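Local coordinates for protein kinase A regulatory subunit, putative (Trypanosoma cruzi, PDB 6FTF) that binds the nucleoside analogue 7-cyano-7-deazainosine in two cyclic nucleotide-binding-type domains and probably restrains a cAMP-independent protein kinase A until such a ligand activates it, at residues L112-D117 against D139-L144; K38-N43 against K52-V57; N34-L39 against I132-D137. All coordinates share one frame; numbering follows the deposited sequence. Where two conformers were deposited one is given.

Contact 1: L112-D117 against D139-L144; sequences LELMYD and DTYRNL. With 7CI (7-cyano-7-deazainosine), chain F.
Y141 holds its ring CG anti to the backbone N (chi1 178°), which carries the phenol out from helix 138-145 toward L114 of helix 111-116. The CB bond of L114 itself points to helix 138-145 and brings CB obliquely to the ring, 3.7 Å from Y141 CD2. With CG anti to the carbonyl carbon (chi1 -71°), the isobutyl end of L114 lies beside it, CD1 being the looser atom near Y141 CG. M115 comes to the hydroxyl end, where CE approaches Y141 OH, tentatively, since M115 has two conformers. No direct hydrogen bond joins the two segments; a water does so instead, donating to L114 O (2.9 Å) and accepting from R142 NE (3.1 Å) at the edge of the guanidinium, in its plane. L83 of strand 82-86 packs against both L114 and Y141, which are buried. At its other end the short helix holds the nucleoside. The two carboxylate oxygens of E113 each take one ribose hydroxyl, OE1 from 7CI O3 at 2.7 Å and OE2 from 7CI O4 at 2.7 Å, while L112 N adds a weak bond to O3. V121 N also donates to E113 OE2. Helix 111-116 thus matches the phosphate-binding cassette of cyclic nucleotide-binding domains, its acidic side chain here serving ribose hydroxyls and its back resting on the helix after the β barrel.

Contact 2: K38-N43 against K52-V57; sequences KLLTHN and KDIKVV
K38 O is gripped from the following turn of its helix by H42 ND1, 2.9 Å away with an N-H...O angle of 162°, and by weak bonds from H42 N and from T41 OG1. The carbonyl lies at the edge of the imidazole, nearly in its plane, which fixes the rotation of the ring and marks ND1 as carrying a hydrogen. The stronger bond of T41 OG1 goes to T37 O, a turn earlier; with chi1 at 61° the hydroxyl folds back on its own helix and CG2 takes the apolar side, 4.2 Å from I54 CG2, the two side chains crossing at about a right angle. Helix 30-42, a short connecting loop and helix 51-60 precede the first barrel strand, an order that corresponds to the N3A motif of cyclic nucleotide-binding domains, and here the axes of segments 38-42 and 52-57 approach to 10.1 Å at 123°. L40 is the residue of the first helix that buries most area here. Its CD1 reaches between two residues one turn apart, 4.0 Å from I54 CG2 and 4.0 Å from V57 CG1, and also approaches the backbone at I54 O (3.5 Å), while its CB meets I54 CD1. F46 of the connecting loop touches both L40 and I54, and M61 adds to the packing on L40. V57 also touches L136 of strand 130-137 and V145 of the helix after it.

Contact 3: N34-L39 against I132-D137; sequences NLITKL and IAWVLD
I36 sets CG1 and CD1 over one face of the W134 indole, and this pair is the tightly packed heart of the contact. I36 CD1 stands over the six-membered ring, 3.6 Å from its centroid and only 8° off the normal, a well-formed CH-pi contact. I36 CG1 sits over the middle of the whole indole on the same face, 3.7 Å from W134 CE2, so two successive carbons of one side chain spread over the aromatic surface. A chi2 of 92° turns the W134 indole about perpendicular to the plane of its CA, CB and CG, which presents a broad face to I36 as the ring projects from strand 130-137 toward helix 30-42. Helix and strand segments run across each other at 78°. A58 and M61 touch I36 as well, joining helix 51-60 and the turn after it to this buried side.

Coverage, rather than distance, falls off toward the pyrrole end, where L35 and L39 are partly exposed and each meets the ring by one methyl. L39 CD1 approaches W134 CD1 obliquely at 3.9 Å and also rests near I85 of the neighbouring strand. L35 brings CD2 to 3.6 Å from W134 NE1, again obliquely, and covers little of the ring. The polar NE1 does not depend on the leucine: it is hydrogen-bonded to Q87 OE1. Strand 130-137 belongs to the β barrel of the cyclic nucleotide-binding domain, and W134 is its residue that meets helix segment 34-39. No hydrogen bond or charge pair links the two segments; their attachment therefore rests on apolar burial and van der Waals contact, including the CH-pi contact at the indole, while the N-H of the ring is satisfied by Q87 of the loop after strand 82-86.

Overall arrangement
From the N terminus, helix 30-42 comes first and serves two contacts, which share K38 and L39. Contact 2 closes a short loop back from helix 51-60 before the barrel begins; contact 3 starts from the same helix but spans the barrel strands to reach strand 130-137. Contact 1 opens later, within that long span, and ends beyond it on helix 138-145, so contacts 1 and 3 cross while contacts 2 and 1 follow in series. All three meet: T37 packs on I54, L136 on V57 and on the backbone of Y141, and V56 on L144. Together they tie the leading helices, the barrel wall, the trailing helix and the ligand-binding helix into one domain.

Contact 1: L112-D117 against D139-L144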
loop_
_atom_site.group_PDB
_atom_site.type_symbol
_atom_site.label_atom_id
_atom_site.label_comp_id
_atom_site.label_asym_id
_atom_site.label_seq_id
_atom_site.Cartn_x
_atom_site.Cartn_y
_atom_site.Cartn_z
ATOM N N LEU A 112 -4.780 -14.802 2.219
ATOM C CA LEU A 112 -5.878 -14.985 3.159
ATOM C C LEU A 112 -5.728 -16.311 3.893
ATOM O O LEU A 112 -5.875 -16.390 5.122
ATOM C CB LEU A 112 -7.185 -14.938 2.369
ATOM C CG LEU A 112 -8.525 -14.858 3.083
ATOM C CD1 LEU A 112 -8.626 -13.632 3.945
ATOM C CD2 LEU A 112 -9.611 -14.808 2.037
ATOM N N GLU A 113 -5.387 -17.356 3.142
ATOM C CA GLU A 113 -5.230 -18.686 3.694
ATOM C C GLU A 113 -4.016 -18.784 4.607
ATOM O O GLU A 113 -4.063 -19.475 5.628
ATOM C CB GLU A 113 -5.086 -19.665 2.539
ATOM C CG GLU A 113 -6.352 -19.826 1.713
ATOM C CD GLU A 113 -6.730 -18.636 0.838
ATOM O OE1 GLU A 113 -5.839 -17.831 0.448
ATOM O OE2 GLU A 113 -7.925 -18.501 0.519
ATOM N N LEU A 114 -2.909 -18.130 4.239
ATOM C CA LEU A 114 -1.699 -18.179 5.055
ATOM C C LEU A 114 -1.830 -17.346 6.319
ATOM O O LEU A 114 -1.369 -17.759 7.386
ATOM C CB LEU A 114 -0.496 -17.732 4.230
ATOM C CG LEU A 114 -0.061 -18.711 3.150
ATOM C CD1 LEU A 114 0.953 -18.076 2.233
ATOM C CD2 LEU A 114 0.496 -19.958 3.772
ATOM N N MET A 115 -2.452 -16.177 6.221
ATOM C CA MET A 115 -2.590 -15.312 7.385
ATOM C C MET A 115 -3.572 -15.894 8.399
ATOM O O MET A 115 -3.372 -15.753 9.611
ATOM C CB MET A 115 -3.030 -13.921 6.923
ATOM C CG MET A 115 -2.909 -12.814 7.977
ATOM S SD MET A 115 -3.347 -11.148 7.385
ATOM C CE MET A 115 -1.964 -10.748 6.310
ATOM N N TYR A 116 -4.644 -16.523 7.928
ATOM C CA TYR A 116 -5.731 -16.953 8.801
ATOM C C TYR A 116 -5.873 -18.468 8.910
ATOM O O TYR A 116 -6.817 -18.950 9.560
ATOM C CB TYR A 116 -7.037 -16.301 8.339
ATOM C CG TYR A 116 -6.975 -14.787 8.399
ATOM C CD1 TYR A 116 -6.914 -14.133 9.617
ATOM C CD2 TYR A 116 -6.972 -14.010 7.250
ATOM C CE1 TYR A 116 -6.837 -12.742 9.687
ATOM C CE2 TYR A 116 -6.913 -12.642 7.320
ATOM C CZ TYR A 116 -6.849 -12.020 8.532
ATOM O OH TYR A 116 -6.803 -10.666 8.516
ATOM N N ASP A 117 -4.964 -19.224 8.298
ATOM C CA ASP A 117 -4.865 -20.674 8.476
ATOM C C ASP A 117 -6.192 -21.364 8.167
ATOM O O ASP A 117 -6.815 -22.000 9.018
ATOM C CB ASP A 117 -4.343 -21.043 9.870
ATOM C CG ASP A 117 -3.827 -22.473 9.938
ATOM O OD1 ASP A 117 -3.306 -22.970 8.917
ATOM O OD2 ASP A 117 -3.945 -23.096 11.012
ATOM N N ASP A 139 6.132 -21.694 5.334
ATOM C CA ASP A 139 6.975 -21.477 6.507
ATOM C C ASP A 139 7.735 -20.168 6.395
ATOM O O ASP A 139 7.868 -19.438 7.381
ATOM C CB ASP A 139 7.940 -22.648 6.723
ATOM C CG ASP A 139 7.244 -23.909 7.243
ATOM O OD1 ASP A 139 6.063 -23.833 7.636
ATOM O OD2 ASP A 139 7.898 -24.978 7.270
ATOM N N THR A 140 8.223 -19.832 5.202
ATOM C CA THR A 140 8.902 -18.556 5.076
ATOM C C THR A 140 7.929 -17.408 5.282
ATOM O O THR A 140 8.269 -16.416 5.930
ATOM C CB THR A 140 9.623 -18.437 3.733
ATOM O OG1 THR A 140 10.533 -19.530 3.599
ATOM C CG2 THR A 140 10.398 -17.157 3.657
ATOM N N TYR A 141 6.726 -17.507 4.712
ATOM C CA TYR A 141 5.735 -16.469 4.953
ATOM C C TYR A 141 5.473 -16.312 6.454
ATOM O O TYR A 141 5.514 -15.201 6.996
ATOM C CB TYR A 141 4.423 -16.741 4.197
ATOM C CG TYR A 141 3.429 -15.653 4.529
ATOM C CD1 TYR A 141 3.538 -14.378 3.977
ATOM C CD2 TYR A 141 2.451 -15.860 5.489
ATOM C CE1 TYR A 141 2.660 -13.357 4.348
ATOM C CE2 TYR A 141 1.579 -14.844 5.869
ATOM C CZ TYR A 141 1.696 -13.607 5.296
ATOM O OH TYR A 141 0.834 -12.604 5.698
ATOM N N ARG A 142 5.215 -17.420 7.154
ATOM C CA ARG A 142 4.828 -17.307 8.558
ATOM C C ARG A 142 5.978 -16.852 9.439
ATOM O O ARG A 142 5.752 -16.126 10.417
ATOM C CB ARG A 142 4.257 -18.626 9.074
ATOM C CG ARG A 142 2.956 -18.999 8.386
ATOM C CD ARG A 142 2.277 -20.210 8.981
ATOM N NE ARG A 142 1.756 -19.944 10.324
ATOM C CZ ARG A 142 2.172 -20.541 11.441
ATOM N NH1 ARG A 142 3.120 -21.470 11.412
ATOM N NH2 ARG A 142 1.621 -20.211 12.603
ATOM N N ASN A 143 7.206 -17.271 9.133
ATOM C CA ASN A 143 8.336 -16.947 9.995
ATOM C C ASN A 143 8.924 -15.583 9.694
ATOM O O ASN A 143 9.345 -14.881 10.623
ATOM C CB ASN A 143 9.432 -17.994 9.856
ATOM C CG ASN A 143 9.185 -19.185 10.707
ATOM O OD1 ASN A 143 9.559 -19.205 11.889
ATOM N ND2 ASN A 143 8.539 -20.185 10.144
ATOM N N LEU A 144 8.990 -15.191 8.424
ATOM C CA LEU A 144 9.720 -13.990 8.044
ATOM C C LEU A 144 8.853 -12.832 7.586
ATOM O O LEU A 144 9.319 -11.684 7.627
ATOM C CB LEU A 144 10.716 -14.303 6.927
ATOM C CG LEU A 144 11.760 -15.372 7.215
ATOM C CD1 LEU A 144 12.740 -15.384 6.069
ATOM C CD2 LEU A 144 12.480 -15.130 8.534
HETATM C C1 7CI F . -8.112 -13.728 -2.907
HETATM N N1 7CI F . -9.426 -13.289 -2.340
HETATM O O1 7CI F . -8.251 -15.058 -3.382
HETATM C C2 7CI F . -9.934 -12.065 -2.493
HETATM N N2 7CI F . -9.420 -10.971 -3.110
HETATM O O2 7CI F . -5.844 -13.439 -2.473
HETATM C C3 7CI F . -10.142 -9.836 -3.093
HETATM N N3 7CI F . -11.393 -9.792 -2.464
HETATM O O3 7CI F . -5.840 -15.496 -0.856
HETATM C C4 7CI F . -11.918 -10.880 -1.840
HETATM N N4 7CI F . -13.487 -14.271 0.024
HETATM C C5 7CI F . -11.202 -12.077 -1.829
HETATM O O5 7CI F . -13.049 -10.744 -1.289
HETATM C C6 7CI F . -11.430 -13.403 -1.295
HETATM C C7 7CI F . -10.278 -14.109 -1.674
HETATM C C8 7CI F . -12.555 -13.876 -0.575
HETATM C C9 7CI F . -7.050 -13.756 -1.908
HETATM C C10 7CI F . -7.095 -15.111 -1.430
HETATM C C11 7CI F . -7.340 -15.895 -2.703
HETATM C C12 7CI F . -7.979 -17.335 -2.458
HETATM O O4 7CI F . -9.072 -17.233 -1.570
HETATM O O HOH W 1 -0.692 -18.082 10.170
#

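Contact 2: K38-N43 against K52-V57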
loop_
_atom_site.group_PDB
_atom_site.type_symbol
_atom_site.label_atom_id
_atom_site.label_comp_id
_atom_site.label_asym_id
_atom_site.label_seq_id
_atom_site.Cartn_x
_atom_site.Cartn_y
_atom_site.Cartn_z
ATOM N N LYS A 38 11.446 -5.558 -6.545
ATOM C CA LYS A 38 10.526 -4.486 -6.901
ATOM C C LYS A 38 9.078 -4.910 -6.690
ATOM O O LYS A 38 8.268 -4.136 -6.160
ATOM C CB LYS A 38 10.773 -4.040 -8.335
ATOM C CG LYS A 38 10.006 -2.780 -8.723
ATOM C CD LYS A 38 10.354 -2.335 -10.137
ATOM C CE LYS A 38 11.865 -2.253 -10.334
ATOM N NZ LYS A 38 12.518 -1.284 -9.407
ATOM N N LEU A 39 8.728 -6.142 -7.062
ATOM C CA LEU A 39 7.378 -6.611 -6.779
ATOM C C LEU A 39 7.104 -6.581 -5.280
ATOM O O LEU A 39 6.035 -6.141 -4.838
ATOM C CB LEU A 39 7.173 -8.031 -7.304
ATOM C CG LEU A 39 7.207 -8.212 -8.828
ATOM C CD1 LEU A 39 7.197 -9.689 -9.175
ATOM C CD2 LEU A 39 6.038 -7.525 -9.492
ATOM N N LEU A 40 8.047 -7.059 -4.481
ATOM C CA LEU A 40 7.816 -7.140 -3.047
ATOM C C LEU A 40 7.705 -5.765 -2.407
ATOM O O LEU A 40 6.877 -5.565 -1.508
ATOM C CB LEU A 40 8.941 -7.927 -2.393
ATOM C CG LEU A 40 9.133 -9.368 -2.840
ATOM C CD1 LEU A 40 10.285 -9.900 -2.026
ATOM C CD2 LEU A 40 7.851 -10.162 -2.652
ATOM N N THR A 41 8.533 -4.811 -2.826
ATOM C CA THR A 41 8.519 -3.510 -2.172
ATOM C C THR A 41 7.302 -2.673 -2.535
ATOM O O THR A 41 7.053 -1.651 -1.874
ATOM C CB THR A 41 9.799 -2.721 -2.435
ATOM O OG1 THR A 41 9.936 -2.491 -3.828
ATOM C CG2 THR A 41 11.036 -3.449 -1.898
ATOM N N HIS A 42 6.537 -3.062 -3.545
ATOM C CA HIS A 42 5.297 -2.368 -3.858
ATOM C C HIS A 42 4.061 -3.137 -3.428
ATOM O O HIS A 42 2.951 -2.639 -3.609
ATOM C CB HIS A 42 5.232 -2.047 -5.355
ATOM C CG HIS A 42 6.238 -1.025 -5.767
ATOM N ND1 HIS A 42 7.561 -1.334 -5.998
ATOM C CD2 HIS A 42 6.132 0.315 -5.928
ATOM C CE1 HIS A 42 8.220 -0.232 -6.313
ATOM N NE2 HIS A 42 7.375 0.782 -6.281
ATOM N N ASN A 43 4.219 -4.314 -2.843
ATOM C CA ASN A 43 3.094 -5.121 -2.397
ATOM C C ASN A 43 2.938 -4.994 -0.891
ATOM O O ASN A 43 3.898 -5.185 -0.141
ATOM C CB ASN A 43 3.299 -6.585 -2.795
ATOM C CG ASN A 43 2.120 -7.443 -2.424
ATOM O OD1 ASN A 43 1.868 -7.688 -1.247
ATOM N ND2 ASN A 43 1.385 -7.922 -3.419
ATOM N N LYS A 52 17.326 -6.232 3.851
ATOM C CA LYS A 52 17.917 -7.557 3.986
ATOM C C LYS A 52 16.836 -8.626 3.932
ATOM O O LYS A 52 16.954 -9.619 3.202
ATOM C CB LYS A 52 18.702 -7.651 5.295
ATOM C CG LYS A 52 19.333 -9.013 5.540
ATOM C CD LYS A 52 20.076 -9.035 6.882
ATOM C CE LYS A 52 20.538 -10.428 7.264
ATOM N NZ LYS A 52 21.406 -10.410 8.479
ATOM N N ASP A 53 15.748 -8.412 4.672
ATOM C CA ASP A 53 14.691 -9.416 4.743
ATOM C C ASP A 53 13.910 -9.523 3.440
ATOM O O ASP A 53 13.507 -10.627 3.055
ATOM C CB ASP A 53 13.760 -9.130 5.916
ATOM C CG ASP A 53 14.412 -9.420 7.260
ATOM O OD1 ASP A 53 15.537 -9.980 7.282
ATOM O OD2 ASP A 53 13.789 -9.095 8.292
ATOM N N ILE A 54 13.665 -8.402 2.759
ATOM C CA ILE A 54 13.066 -8.438 1.419
ATOM C C ILE A 54 13.878 -9.349 0.511
ATOM O O ILE A 54 13.325 -10.148 -0.255
ATOM C CB ILE A 54 12.973 -7.010 0.828
ATOM C CG1 ILE A 54 11.856 -6.204 1.507
ATOM C CG2 ILE A 54 12.783 -7.054 -0.703
ATOM C CD1 ILE A 54 10.464 -6.641 1.139
ATOM N N LYS A 55 15.206 -9.205 0.548
ATOM C CA LYS A 55 16.044 -9.993 -0.341
ATOM C C LYS A 55 16.078 -11.466 0.069
ATOM O O LYS A 55 16.153 -12.335 -0.805
ATOM C CB LYS A 55 17.424 -9.351 -0.485
ATOM C CG LYS A 55 17.341 -8.035 -1.249
ATOM C CD LYS A 55 18.663 -7.292 -1.311
ATOM C CE LYS A 55 19.625 -7.936 -2.286
ATOM N NZ LYS A 55 20.918 -7.181 -2.359
ATOM N N VAL A 56 15.985 -11.772 1.367
ATOM C CA VAL A 56 15.851 -13.167 1.791
ATOM C C VAL A 56 14.581 -13.772 1.215
ATOM O O VAL A 56 14.581 -14.890 0.683
ATOM C CB VAL A 56 15.872 -13.279 3.330
ATOM C CG1 VAL A 56 15.522 -14.683 3.783
ATOM C CG2 VAL A 56 17.229 -12.877 3.890
ATOM N N VAL A 57 13.466 -13.058 1.346
ATOM C CA VAL A 57 12.195 -13.550 0.837
ATOM C C VAL A 57 12.286 -13.763 -0.669
ATOM O O VAL A 57 11.868 -14.801 -1.192
ATOM C CB VAL A 57 11.062 -12.583 1.229
ATOM C CG1 VAL A 57 9.777 -12.940 0.519
ATOM C CG2 VAL A 57 10.838 -12.606 2.742
#

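Contact 3: N34-L39 against I132-D137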
loop_
_atom_site.group_PDB
_atom_site.type_symbol
_atom_site.label_atom_id
_atom_site.label_comp_id
_atom_site.label_asym_id
_atom_site.label_seq_id
_atom_site.Cartn_x
_atom_site.Cartn_y
_atom_site.Cartn_z
ATOM N N ASN A 34 16.459 -7.985 -8.744
ATOM C CA ASN A 34 15.880 -6.661 -8.941
ATOM C C ASN A 34 14.391 -6.750 -9.256
ATOM O O ASN A 34 13.585 -5.987 -8.710
ATOM C CB ASN A 34 16.606 -5.926 -10.063
ATOM C CG ASN A 34 18.025 -5.560 -9.687
ATOM O OD1 ASN A 34 18.387 -5.560 -8.509
ATOM N ND2 ASN A 34 18.836 -5.252 -10.688
ATOM N N LEU A 35 14.013 -7.653 -10.163
ATOM C CA LEU A 35 12.616 -7.804 -10.552
ATOM C C LEU A 35 11.761 -8.196 -9.359
ATOM O O LEU A 35 10.719 -7.583 -9.085
ATOM C CB LEU A 35 12.524 -8.852 -11.666
ATOM C CG LEU A 35 11.148 -9.161 -12.263
ATOM C CD1 LEU A 35 11.338 -9.972 -13.505
ATOM C CD2 LEU A 35 10.202 -9.920 -11.346
ATOM N N ILE A 36 12.184 -9.227 -8.639
ATOM C CA ILE A 36 11.366 -9.747 -7.550
ATOM C C ILE A 36 11.290 -8.734 -6.424
ATOM O O ILE A 36 10.219 -8.493 -5.856
ATOM C CB ILE A 36 11.919 -11.090 -7.049
ATOM C CG1 ILE A 36 11.926 -12.127 -8.167
ATOM C CG2 ILE A 36 11.119 -11.569 -5.898
ATOM C CD1 ILE A 36 12.793 -13.296 -7.869
ATOM N N THR A 37 12.409 -8.114 -6.068
ATOM C CA THR A 37 12.340 -7.186 -4.947
ATOM C C THR A 37 11.491 -5.972 -5.277
ATOM O O THR A 37 10.857 -5.403 -4.376
ATOM C CB THR A 37 13.726 -6.759 -4.476
ATOM O OG1 THR A 37 14.415 -6.095 -5.542
ATOM C CG2 THR A 37 14.515 -7.965 -3.976
ATOM N N LYS A 38 11.446 -5.558 -6.545
ATOM C CA LYS A 38 10.526 -4.486 -6.901
ATOM C C LYS A 38 9.078 -4.910 -6.690
ATOM O O LYS A 38 8.268 -4.136 -6.160
ATOM C CB LYS A 38 10.773 -4.040 -8.335
ATOM C CG LYS A 38 10.006 -2.780 -8.723
ATOM C CD LYS A 38 10.354 -2.335 -10.137
ATOM C CE LYS A 38 11.865 -2.253 -10.334
ATOM N NZ LYS A 38 12.518 -1.284 -9.407
ATOM N N LEU A 39 8.728 -6.142 -7.062
ATOM C CA LEU A 39 7.378 -6.611 -6.779
ATOM C C LEU A 39 7.104 -6.581 -5.280
ATOM O O LEU A 39 6.035 -6.141 -4.838
ATOM C CB LEU A 39 7.173 -8.031 -7.304
ATOM C CG LEU A 39 7.207 -8.212 -8.828
ATOM C CD1 LEU A 39 7.197 -9.689 -9.175
ATOM C CD2 LEU A 39 6.038 -7.525 -9.492
ATOM N N ILE A 132 2.511 -15.118 -15.030
ATOM C CA ILE A 132 3.787 -15.487 -14.439
ATOM C C ILE A 132 3.768 -15.012 -12.999
ATOM O O ILE A 132 3.442 -13.850 -12.736
ATOM C CB ILE A 132 4.963 -14.831 -15.186
ATOM C CG1 ILE A 132 4.988 -15.254 -16.651
ATOM C CG2 ILE A 132 6.294 -15.153 -14.509
ATOM C CD1 ILE A 132 5.785 -14.342 -17.548
ATOM N N ALA A 133 4.139 -15.889 -12.073
ATOM C CA ALA A 133 4.139 -15.556 -10.659
ATOM C C ALA A 133 5.419 -16.034 -9.993
ATOM O O ALA A 133 6.083 -16.964 -10.455
ATOM C CB ALA A 133 2.955 -16.196 -9.947
ATOM N N TRP A 134 5.726 -15.401 -8.861
ATOM C CA TRP A 134 6.777 -15.840 -7.957
ATOM C C TRP A 134 6.111 -16.376 -6.693
ATOM O O TRP A 134 5.185 -15.752 -6.157
ATOM C CB TRP A 134 7.750 -14.696 -7.659
ATOM C CG TRP A 134 8.534 -14.332 -8.877
ATOM C CD1 TRP A 134 8.209 -13.372 -9.812
ATOM C CD2 TRP A 134 9.728 -14.962 -9.358
ATOM N NE1 TRP A 134 9.146 -13.361 -10.815
ATOM C CE2 TRP A 134 10.085 -14.323 -10.560
ATOM C CE3 TRP A 134 10.543 -15.984 -8.879
ATOM C CZ2 TRP A 134 11.220 -14.678 -11.282
ATOM C CZ3 TRP A 134 11.666 -16.334 -9.597
ATOM C CH2 TRP A 134 11.992 -15.687 -10.790
ATOM N N VAL A 135 6.568 -17.529 -6.232
ATOM C CA VAL A 135 5.842 -18.328 -5.250
ATOM C C VAL A 135 6.680 -18.517 -3.998
ATOM O O VAL A 135 7.843 -18.923 -4.070
ATOM C CB VAL A 135 5.440 -19.687 -5.840
ATOM C CG1 VAL A 135 4.469 -20.423 -4.897
ATOM C CG2 VAL A 135 4.857 -19.508 -7.237
ATOM N N LEU A 136 6.061 -18.251 -2.850
ATOM C CA LEU A 136 6.694 -18.360 -1.542
ATOM C C LEU A 136 6.019 -19.458 -0.731
ATOM O O LEU A 136 4.799 -19.614 -0.774
ATOM C CB LEU A 136 6.575 -17.036 -0.783
ATOM C CG LEU A 136 7.360 -16.919 0.516
ATOM C CD1 LEU A 136 8.857 -16.962 0.258
ATOM C CD2 LEU A 136 7.004 -15.637 1.237
ATOM N N ASP A 137 6.821 -20.219 0.001
ATOM C CA ASP A 137 6.316 -21.289 0.847
ATOM C C ASP A 137 5.722 -20.747 2.145
ATOM O O ASP A 137 6.055 -19.655 2.617
ATOM C CB ASP A 137 7.454 -22.267 1.159
ATOM C CG ASP A 137 8.515 -21.655 2.060
ATOM O OD1 ASP A 137 9.339 -20.850 1.565
ATOM O OD2 ASP A 137 8.495 -21.952 3.282
#